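Local coordinates for protein AvmM (Streptomyces sp. NBRC 109436, PDB 7FE6) that catalyses macrocyclization in the biosynthesis of alchivemycin A, by dehydration followed by a Michael-type addition, at residues Y12-K16 with G17-N21; S169-P172 with G173-G176. One frame throughout, in Å; residues are numbered along the deposited sequence.

In the fold
Starting at the N terminus, the chain first doubles back in contact 1, where the tight turn between strands 13-15 and 18-20 closes a two-stranded hairpin before the two five-stranded sheets begin. Contact 2 comes much later in series, neither nested in the first nor crossing it: it draws together residues 169 and 176 within the loop that joins strands 153-162 and 178-189, neighbours in one of those sheets. The centres lie about 14 Å apart, and the two touch where Phe18 CE1 packs on Ile171 CD1 at 3.8 Å. Phe179 of strand 178-189 meets both, so the hairpin and the loop are tied to the same strand, while Arg13 also reaches the second subunit.

Contact 1. Residues Y12-K16 with G17-N21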
ATOM      1  N   TYR A  12       4.596   7.456 -23.127  1.00 87.68           N
ATOM      2  CA  TYR A  12       5.284   8.154 -22.055  1.00 87.37           C
ATOM      3  C   TYR A  12       4.627   9.505 -21.811  1.00 90.61           C
ATOM      4  O   TYR A  12       3.984  10.074 -22.693  1.00 93.54           O
ATOM      5  CB  TYR A  12       6.770   8.332 -22.370  1.00 84.50           C
ATOM      6  CG  TYR A  12       7.516   7.027 -22.446  1.00 81.06           C
ATOM      7  CD1 TYR A  12       7.965   6.398 -21.289  1.00 77.61           C
ATOM      8  CD2 TYR A  12       7.775   6.423 -23.666  1.00 80.68           C
ATOM      9  CE1 TYR A  12       8.647   5.195 -21.348  1.00 76.73           C
ATOM     10  CE2 TYR A  12       8.464   5.225 -23.740  1.00 81.73           C
ATOM     11  CZ  TYR A  12       8.900   4.610 -22.579  1.00 80.95           C
ATOM     12  OH  TYR A  12       9.591   3.413 -22.655  1.00 78.86           O
ATOM     13  N   ARG A  13       4.778  10.007 -20.593  1.00 90.30           N
ATOM     14  CA  ARG A  13       4.428  11.377 -20.255  1.00 95.48           C
ATOM     15  C   ARG A  13       5.716  12.148 -20.011  1.00 98.89           C
ATOM     16  O   ARG A  13       6.746  11.565 -19.656  1.00 94.18           O
ATOM     17  CB  ARG A  13       3.499  11.411 -19.031  1.00 94.75           C
ATOM     18  CG  ARG A  13       4.183  11.053 -17.724  1.00 94.94           C
ATOM     19  CD  ARG A  13       3.246  10.971 -16.499  1.00 94.21           C
ATOM     20  NE  ARG A  13       2.708  12.251 -16.043  1.00 99.91           N
ATOM     21  CZ  ARG A  13       1.831  12.389 -15.048  1.00 94.28           C
ATOM     22  NH1 ARG A  13       1.390  11.327 -14.374  1.00 92.65           N
ATOM     23  NH2 ARG A  13       1.417  13.599 -14.706  1.00 89.65           N
ATOM     24  N   GLU A  14       5.680  13.450 -20.260  1.00105.81           N
ATOM     25  CA  GLU A  14       6.855  14.283 -20.061  1.00106.51           C
ATOM     26  C   GLU A  14       6.705  15.018 -18.737  1.00110.52           C
ATOM     27  O   GLU A  14       5.788  15.828 -18.569  1.00116.38           O
ATOM     28  CB  GLU A  14       7.048  15.264 -21.212  1.00110.71           C
ATOM     29  CG  GLU A  14       8.458  15.232 -21.787  1.00113.05           C
ATOM     30  CD  GLU A  14       8.571  14.361 -23.029  1.00115.20           C
ATOM     31  OE1 GLU A  14       7.522  14.048 -23.633  1.00117.75           O
ATOM     32  OE2 GLU A  14       9.706  13.984 -23.398  1.00111.93           O
ATOM     33  N   TYR A  15       7.609  14.733 -17.807  1.00105.88           N
ATOM     34  CA  TYR A  15       7.725  15.448 -16.544  1.00105.23           C
ATOM     35  C   TYR A  15       9.180  15.869 -16.420  1.00105.60           C
ATOM     36  O   TYR A  15      10.078  15.022 -16.506  1.00102.67           O
ATOM     37  CB  TYR A  15       7.286  14.583 -15.354  1.00100.88           C
ATOM     38  CG  TYR A  15       7.366  15.300 -14.023  1.00102.06           C
ATOM     39  CD1 TYR A  15       6.577  16.416 -13.764  1.00 99.30           C
ATOM     40  CD2 TYR A  15       8.253  14.883 -13.038  1.00100.76           C
ATOM     41  CE1 TYR A  15       6.657  17.088 -12.554  1.00 98.68           C
ATOM     42  CE2 TYR A  15       8.343  15.548 -11.828  1.00102.84           C
ATOM     43  CZ  TYR A  15       7.544  16.652 -11.590  1.00 99.56           C
ATOM     44  OH  TYR A  15       7.632  17.317 -10.384  1.00 97.37           O
ATOM     45  N   LYS A  16       9.417  17.170 -16.248  1.00109.99           N
ATOM     46  CA  LYS A  16      10.746  17.763 -16.449  1.00108.82           C
ATOM     47  C   LYS A  16      11.096  17.425 -17.897  1.00105.23           C
ATOM     48  O   LYS A  16      10.282  17.682 -18.800  1.00107.54           O
ATOM     49  CB  LYS A  16      11.738  17.264 -15.398  1.00109.82           C
ATOM     50  CG  LYS A  16      11.214  17.118 -13.957  1.00111.01           C
ATOM     51  CD  LYS A  16      10.789  18.418 -13.277  1.00111.91           C
ATOM     52  CE  LYS A  16      10.680  18.177 -11.762  1.00113.07           C
ATOM     53  NZ  LYS A  16      10.177  19.334 -10.977  1.00118.12           N
ATOM     54  N   GLY A  17      12.269  16.884 -18.183  1.00100.86           N
ATOM     55  CA  GLY A  17      12.574  16.423 -19.521  1.00 98.87           C
ATOM     56  C   GLY A  17      12.466  14.928 -19.708  1.00 95.77           C
ATOM     57  O   GLY A  17      12.848  14.424 -20.773  1.00 93.40           O
ATOM     58  N   PHE A  18      11.907  14.209 -18.739  1.00 94.45           N
ATOM     59  CA  PHE A  18      12.026  12.763 -18.663  1.00 87.51           C
ATOM     60  C   PHE A  18      10.755  12.085 -19.142  1.00 88.53           C
ATOM     61  O   PHE A  18       9.652  12.629 -19.038  1.00 91.84           O
ATOM     62  CB  PHE A  18      12.320  12.333 -17.224  1.00 86.29           C
ATOM     63  CG  PHE A  18      13.549  12.972 -16.640  1.00 87.81           C
ATOM     64  CD1 PHE A  18      14.815  12.502 -16.962  1.00 86.37           C
ATOM     65  CD2 PHE A  18      13.442  14.066 -15.799  1.00 90.45           C
ATOM     66  CE1 PHE A  18      15.951  13.100 -16.435  1.00 84.48           C
ATOM     67  CE2 PHE A  18      14.571  14.667 -15.273  1.00 90.67           C
ATOM     68  CZ  PHE A  18      15.826  14.185 -15.592  1.00 86.55           C
ATOM     69  N   ARG A  19      10.925  10.883 -19.671  1.00 83.74           N
ATOM     70  CA  ARG A  19       9.807  10.085 -20.136  1.00 81.35           C
ATOM     71  C   ARG A  19       9.403   9.117 -19.033  1.00 80.79           C
ATOM     72  O   ARG A  19      10.253   8.446 -18.432  1.00 75.74           O
ATOM     73  CB  ARG A  19      10.173   9.344 -21.420  1.00 80.19           C
ATOM     74  CG  ARG A  19      10.422  10.279 -22.599  1.00 84.20           C
ATOM     75  CD  ARG A  19      10.700   9.496 -23.858  1.00 82.46           C
ATOM     76  NE  ARG A  19      12.026   8.879 -23.830  1.00 82.99           N
ATOM     77  CZ  ARG A  19      12.366   7.820 -24.561  1.00 85.33           C
ATOM     78  NH1 ARG A  19      11.471   7.247 -25.359  1.00 84.16           N
ATOM     79  NH2 ARG A  19      13.593   7.319 -24.486  1.00 84.71           N
ATOM     80  N   VAL A  20       8.104   9.036 -18.782  1.00 80.41           N
ATOM     81  CA  VAL A  20       7.586   8.300 -17.641  1.00 79.67           C
ATOM     82  C   VAL A  20       6.465   7.391 -18.122  1.00 78.74           C
ATOM     83  O   VAL A  20       5.485   7.860 -18.714  1.00 80.95           O
ATOM     84  CB  VAL A  20       7.098   9.245 -16.530  1.00 79.77           C
ATOM     85  CG1 VAL A  20       6.290   8.484 -15.510  1.00 70.34           C
ATOM     86  CG2 VAL A  20       8.287   9.955 -15.880  1.00 73.93           C
ATOM     87  N   ASN A  21       6.623   6.093 -17.885  1.00 73.87           N
ATOM     88  CA  ASN A  21       5.584   5.102 -18.126  1.00 69.26           C
ATOM     89  C   ASN A  21       4.968   4.744 -16.780  1.00 66.61           C
ATOM     90  O   ASN A  21       5.583   4.033 -15.978  1.00 64.35           O
ATOM     91  CB  ASN A  21       6.158   3.875 -18.819  1.00 67.58           C
ATOM     92  CG  ASN A  21       5.079   2.943 -19.306  1.00 69.19           C
ATOM     93  OD1 ASN A  21       3.936   3.030 -18.864  1.00 69.81           O
ATOM     94  ND2 ASN A  21       5.432   2.030 -20.197  1.00 69.92           N
TER
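A beta hairpin brings Tyr12 to Tyr15 back against Phe18 to Asn21. Four backbone bonds join its strands: Arg13 N to Val20 O at 2.9 Å, its return from Val20 N to Arg13 O, and a mutual pair between Tyr15 and Phe18, Phe18 N giving to Tyr15 O at 3.0 Å. Arg13 and Val20 run side by side on the face shared with Tyr15 and Phe18, the aliphatic CG of Arg13 lying 3.6 Å from Val20 CB, while its guanidinium continues to a salt bridge with Glu132 of the second subunit.

With Tyr12 CG anti to the carbonyl carbon (chi1 -65°), the ring lies across Arg19, Tyr12 CG 3.7 Å from Arg19 CB, and reaches on to Asn21, with Asn21 CB 3.8 Å from Tyr12 CE1. The Arg19 guanidinium, its plane 54° from that of the ring, is distant enough that any cation-pi attraction is at most weak. Tyr12 OH bonds to Asp163 and Tyr55. Cutting Tyr12 back to an alanine is likely to strip Arg19 CB and Asn21 CB of the ring packed on them and leave Asp163 without its phenol partner.

At the bend, Lys16 CB rests 3.6 Å from Phe18 CD2. Lys16 takes the positive phi of the first corner, where glycine is usual, and Gly17 the second, which does not demand glycine: a type II' turn, familiar from tight antiparallel hairpins.

Contact 2. Residues S169-P172 with G173-G176; sequences SIIP and GLFG
Backbone and hydroxyl bonds hold Ser169 and Ile170 to Gly176, at the open end of this loop. Ser169 OG accepts from Gly176 N at 3.2 Å in an almost straight bond (175° at the hydrogen). Its first torsion sets OG beside its own backbone N and anti to the carbonyl carbon, which carries the oxygen across to the other arm; serine suits the place because its short side chain brings an acceptor to a backbone N-H. Next to it Ile170 N gives to Gly176 O at 2.9 Å, the donor somewhat out of the carbonyl plane, and Ser169 CA makes a CA-H...O contact with the same oxygen at 3.3 Å. One carbonyl is thus met twice.

The third bond, Leu174 N to Ile171 O at 3.1 Å, closes a type II beta turn through Pro172 and Gly173. Proline fits the first corner, its ring holding phi at -65°. Gly173 fits the second: phi is 97°, and a beta carbon would be forced against Pro172 O. Gly176, also at positive phi, likewise has backbone angles that suit glycine. The turn lies in the loop leading from strand 153-162 to strand 178-189, and Gly173 O and Phe175 O accept hydrogen bonds from Gln112 of strand 107-113 and Asn61 of strand 57-66.

Apolar packing spans the turn. Ile171 and Leu174, both buried, meet obliquely, branch methyl CG2 of Ile171 lying 3.9 Å from Leu174 CD1, and both side chains touch Trp97. Phe175 leaves its backbone away from 169-172 and packs on Asp57, Gln112 and Ser114.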
ATOM      1  N   SER A 169      21.714   4.391 -19.464  1.00 78.36           N
ATOM      2  CA  SER A 169      21.053   5.125 -18.394  1.00 75.99           C
ATOM      3  C   SER A 169      21.318   6.617 -18.567  1.00 78.65           C
ATOM      4  O   SER A 169      22.377   7.022 -19.049  1.00 75.34           O
ATOM      5  CB  SER A 169      21.555   4.648 -17.036  1.00 71.99           C
ATOM      6  OG  SER A 169      21.337   3.263 -16.878  1.00 68.89           O
ATOM      7  N   ILE A 170      20.327   7.438 -18.206  1.00 79.77           N
ATOM      8  CA  ILE A 170      20.317   8.844 -18.615  1.00 75.21           C
ATOM      9  C   ILE A 170      20.690   9.767 -17.460  1.00 75.12           C
ATOM     10  O   ILE A 170      21.168  10.880 -17.686  1.00 78.75           O
ATOM     11  CB  ILE A 170      18.965   9.231 -19.249  1.00 77.86           C
ATOM     12  CG1 ILE A 170      19.185  10.332 -20.290  1.00 77.83           C
ATOM     13  CG2 ILE A 170      17.946   9.655 -18.212  1.00 73.33           C
ATOM     14  CD1 ILE A 170      17.931  10.723 -21.058  1.00 82.15           C
ATOM     15  N   ILE A 171      20.426   9.351 -16.231  1.00 80.86           N
ATOM     16  CA  ILE A 171      20.795  10.110 -15.037  1.00 79.71           C
ATOM     17  C   ILE A 171      22.030   9.455 -14.427  1.00 80.30           C
ATOM     18  O   ILE A 171      21.986   8.254 -14.124  1.00 76.52           O
ATOM     19  CB  ILE A 171      19.653  10.147 -14.011  1.00 78.19           C
ATOM     20  CG1 ILE A 171      18.382  10.702 -14.641  1.00 75.66           C
ATOM     21  CG2 ILE A 171      20.067  10.980 -12.809  1.00 76.49           C
ATOM     22  CD1 ILE A 171      17.234  10.761 -13.676  1.00 77.09           C
ATOM     23  N   PRO A 172      23.118  10.193 -14.201  1.00 88.72           N
ATOM     24  CA  PRO A 172      24.342   9.542 -13.715  1.00 88.73           C
ATOM     25  C   PRO A 172      24.122   8.970 -12.323  1.00 85.31           C
ATOM     26  O   PRO A 172      23.602   9.642 -11.430  1.00 83.12           O
ATOM     27  CB  PRO A 172      25.382  10.673 -13.725  1.00 89.93           C
ATOM     28  CG  PRO A 172      24.588  11.918 -13.636  1.00 90.67           C
ATOM     29  CD  PRO A 172      23.297  11.646 -14.366  1.00 89.17           C
ATOM     30  N   GLY A 173      24.474   7.701 -12.166  1.00 78.86           N
ATOM     31  CA  GLY A 173      24.302   6.992 -10.926  1.00 70.86           C
ATOM     32  C   GLY A 173      23.042   6.154 -10.846  1.00 68.48           C
ATOM     33  O   GLY A 173      23.018   5.178 -10.089  1.00 66.87           O
ATOM     34  N   LEU A 174      22.006   6.495 -11.610  1.00 70.27           N
ATOM     35  CA  LEU A 174      20.722   5.811 -11.538  1.00 66.78           C
ATOM     36  C   LEU A 174      20.476   4.931 -12.760  1.00 67.14           C
ATOM     37  O   LEU A 174      20.949   5.224 -13.868  1.00 67.34           O
ATOM     38  CB  LEU A 174      19.577   6.820 -11.411  1.00 66.35           C
ATOM     39  CG  LEU A 174      19.690   7.878 -10.312  1.00 67.40           C
ATOM     40  CD1 LEU A 174      18.391   8.658 -10.204  1.00 64.95           C
ATOM     41  CD2 LEU A 174      20.064   7.241  -8.985  1.00 63.27           C
ATOM     42  N   PHE A 175      19.648   3.898 -12.566  1.00 63.64           N
ATOM     43  CA  PHE A 175      19.336   2.960 -13.639  1.00 63.59           C
ATOM     44  C   PHE A 175      18.170   3.468 -14.481  1.00 63.95           C
ATOM     45  O   PHE A 175      17.118   3.829 -13.943  1.00 58.79           O
ATOM     46  CB  PHE A 175      18.999   1.570 -13.100  1.00 62.34           C
ATOM     47  CG  PHE A 175      18.831   0.551 -14.189  1.00 63.86           C
ATOM     48  CD1 PHE A 175      17.611   0.396 -14.835  1.00 62.01           C
ATOM     49  CD2 PHE A 175      19.924  -0.202 -14.622  1.00 62.72           C
ATOM     50  CE1 PHE A 175      17.471  -0.510 -15.876  1.00 63.62           C
ATOM     51  CE2 PHE A 175      19.793  -1.119 -15.656  1.00 63.93           C
ATOM     52  CZ  PHE A 175      18.560  -1.281 -16.281  1.00 66.39           C
ATOM     53  N   GLY A 176      18.370   3.496 -15.805  1.00 65.11           N
ATOM     54  CA  GLY A 176      17.276   3.716 -16.733  1.00 66.52           C
ATOM     55  C   GLY A 176      17.384   4.962 -17.589  1.00 69.29           C
ATOM     56  O   GLY A 176      18.083   5.920 -17.229  1.00 72.75           O
TER